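PDB 3JQ0: SusD superfamily protein from Bacteroides vulgatus ATCC 8482, which probably binds glycans or other nutrients at the outer membrane, as in other SusD-family proteins, although its ligand is not established. Local coordinates for residues Cys367-Ala372 with Leu439-Phe444. Residues are numbered along the deposited sequence; the frame is centred on the assembly and turned at random.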
loop_
_atom_site.group_PDB
_atom_site.type_symbol
_atom_site.label_atom_id
_atom_site.label_comp_id
_atom_site.label_asym_id
_atom_site.label_seq_id
_atom_site.Cartn_x
_atom_site.Cartn_y
_atom_site.Cartn_z
ATOM N N CYS A 367 -4.389 -7.848 -7.368
ATOM C CA CYS A 367 -5.592 -8.538 -7.847
ATOM C C CYS A 367 -5.424 -10.054 -7.647
ATOM O O CYS A 367 -6.282 -10.714 -7.106
ATOM C CB CYS A 367 -5.816 -8.164 -9.315
ATOM S SG CYS A 367 -7.140 -9.098 -10.114
ATOM N N LEU A 368 -4.346 -10.608 -8.167
ATOM C CA LEU A 368 -4.170 -12.059 -8.104
ATOM C C LEU A 368 -4.135 -12.585 -6.670
ATOM O O LEU A 368 -4.745 -13.613 -6.380
ATOM C CB LEU A 368 -2.894 -12.491 -8.868
ATOM C CG LEU A 368 -2.920 -12.278 -10.374
ATOM C CD1 LEU A 368 -1.581 -12.809 -10.964
ATOM C CD2 LEU A 368 -4.146 -12.932 -11.034
ATOM N N LEU A 369 -3.398 -11.910 -5.790
ATOM C CA LEU A 369 -3.259 -12.422 -4.438
ATOM C C LEU A 369 -4.534 -12.238 -3.613
ATOM O O LEU A 369 -4.800 -13.053 -2.721
ATOM C CB LEU A 369 -2.010 -11.845 -3.763
ATOM C CG LEU A 369 -0.702 -12.335 -4.429
ATOM C CD1 LEU A 369 0.479 -11.587 -3.794
ATOM C CD2 LEU A 369 -0.512 -13.870 -4.333
ATOM N N GLN A 370 -5.275 -11.168 -3.852
ATOM C CA GLN A 370 -6.567 -11.011 -3.154
ATOM C C GLN A 370 -7.622 -11.964 -3.735
ATOM O O GLN A 370 -8.454 -12.473 -2.973
ATOM C CB GLN A 370 -7.054 -9.567 -3.153
ATOM C CG GLN A 370 -6.061 -8.624 -2.498
ATOM C CD GLN A 370 -6.685 -7.462 -1.775
ATOM O OE1 GLN A 370 -7.674 -7.654 -1.027
ATOM N NE2 GLN A 370 -6.139 -6.266 -1.981
ATOM N N LEU A 371 -7.570 -12.224 -5.048
ATOM C CA LEU A 371 -8.363 -13.297 -5.633
ATOM C C LEU A 371 -8.050 -14.614 -4.955
ATOM O O LEU A 371 -8.947 -15.393 -4.603
ATOM C CB LEU A 371 -8.158 -13.321 -7.132
ATOM C CG LEU A 371 -8.876 -14.466 -7.893
ATOM C CD1 LEU A 371 -10.398 -14.405 -7.597
ATOM C CD2 LEU A 371 -8.617 -14.303 -9.389
ATOM N N ALA A 372 -6.765 -14.911 -4.766
ATOM C CA ALA A 372 -6.336 -16.099 -4.058
ATOM C C ALA A 372 -6.929 -16.171 -2.656
ATOM O O ALA A 372 -7.409 -17.225 -2.237
ATOM C CB ALA A 372 -4.789 -16.160 -4.031
ATOM N N LEU A 439 3.607 -10.213 1.767
ATOM C CA LEU A 439 4.711 -9.579 2.474
ATOM C C LEU A 439 5.895 -9.375 1.505
ATOM O O LEU A 439 6.471 -8.299 1.406
ATOM C CB LEU A 439 5.110 -10.388 3.715
ATOM C CG LEU A 439 6.327 -9.901 4.488
ATOM C CD1 LEU A 439 6.275 -8.453 4.894
ATOM C CD2 LEU A 439 6.579 -10.818 5.648
ATOM N N ARG A 440 6.246 -10.454 0.813
ATOM C CA ARG A 440 7.336 -10.415 -0.146
ATOM C C ARG A 440 7.057 -9.462 -1.293
ATOM O O ARG A 440 8.002 -8.835 -1.829
ATOM C CB ARG A 440 7.603 -11.845 -0.666
ATOM C CG ARG A 440 8.233 -12.740 0.382
ATOM C CD ARG A 440 8.401 -14.165 -0.103
ATOM N NE ARG A 440 9.159 -14.948 0.870
ATOM C CZ ARG A 440 9.233 -16.271 0.905
ATOM N NH1 ARG A 440 8.489 -17.016 0.111
ATOM N NH2 ARG A 440 10.038 -16.828 1.795
ATOM N N GLU A 441 5.810 -9.348 -1.744
ATOM C CA GLU A 441 5.448 -8.641 -2.948
ATOM C C GLU A 441 5.323 -7.119 -2.683
ATOM O O GLU A 441 5.568 -6.341 -3.615
ATOM C CB GLU A 441 4.112 -9.214 -3.457
ATOM C CG GLU A 441 3.658 -8.687 -4.793
ATOM C CD GLU A 441 4.549 -9.022 -6.000
ATOM O OE1 GLU A 441 5.264 -10.045 -5.922
ATOM O OE2 GLU A 441 4.438 -8.278 -7.030
ATOM N N PHE A 442 4.901 -6.697 -1.488
ATOM C CA PHE A 442 4.372 -5.362 -1.269
ATOM C C PHE A 442 5.114 -4.524 -0.244
ATOM O O PHE A 442 4.567 -3.549 0.265
ATOM C CB PHE A 442 2.864 -5.403 -0.917
ATOM C CG PHE A 442 2.014 -5.909 -2.067
ATOM C CD1 PHE A 442 1.884 -5.147 -3.225
ATOM C CD2 PHE A 442 1.370 -7.131 -1.999
ATOM C CE1 PHE A 442 1.108 -5.605 -4.302
ATOM C CE2 PHE A 442 0.616 -7.572 -3.054
ATOM C CZ PHE A 442 0.540 -6.858 -4.220
HETATM N N MSE A 443 6.398 -4.807 0.026
HETATM C CA MSE A 443 7.121 -3.925 0.929
HETATM C C MSE A 443 7.064 -2.502 0.465
HETATM O O MSE A 443 7.243 -2.219 -0.742
HETATM C CB MSE A 443 8.604 -4.355 1.066
HETATM C CG MSE A 443 8.832 -5.727 1.593
HETATM SE SE MSE A 443 10.678 -6.057 2.031
HETATM C CE MSE A 443 10.672 -5.068 3.715
ATOM N N PHE A 444 6.852 -1.560 1.401
ATOM C CA PHE A 444 6.806 -0.122 1.104
ATOM C C PHE A 444 5.579 0.311 0.284
ATOM O O PHE A 444 5.506 1.442 -0.130
ATOM C CB PHE A 444 8.120 0.407 0.461
ATOM C CG PHE A 444 9.341 -0.189 1.081
ATOM C CD1 PHE A 444 9.647 0.024 2.421
ATOM C CD2 PHE A 444 10.169 -1.048 0.377
ATOM C CE1 PHE A 444 10.689 -0.566 3.043
ATOM C CE2 PHE A 444 11.258 -1.656 0.997
ATOM C CZ PHE A 444 11.508 -1.410 2.342
#
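Leu-369, on helix 364-377, reaches across to Glu-441 and Phe-442 at the C-terminal end of helix 430-441, a buried packing of a helix side against the C-terminal end of a second helix, within the largely helical SusD/RagB fold. The backbones stay well apart, with the CA atoms of Leu-369 and Glu-441 9.6 Å from each other, and the segments bury just 77 Å² between them; side chains therefore make the junction.

The apolar part rests on one methyl group. CD1 of Leu-369 approaches the ring of Phe-442 obliquely, 4.1 Å from CE2, and the leucine and phenylalanine side chains extend alongside each other with opposite headings. CD1 of Leu-369 also lies 4.4 Å from CB of Glu-441, so it touches both the aliphatic root of the acid and the neighbouring ring. Phe-442 is the first residue beyond the helix to abandon helical backbone angles, yet its CB still points toward helix 364-377. With chi1 at -66°, CG stands beside the backbone N and opposite the carbonyl carbon, which carries the ring toward Leu-369.

The polar part is directed elsewhere. The carboxylate of Glu-441 forms salt bridges through OE2 with Arg-363 and Arg-392 and through OE1 with Arg-315; three arginines around a buried acid would be expected to stabilise its negative charge. Arg-363 directly precedes helix 364-377, so this charge network also links the helix 430-441 end to the start of the helix bearing Leu-369. Within its own segment Glu-441 adds a further contact: chi1 of -174° sets CG anti to the backbone N, and CG of Glu-441 lies over one face of the Phe-442 ring, 3.6 Å above its plane and displaced toward the rim.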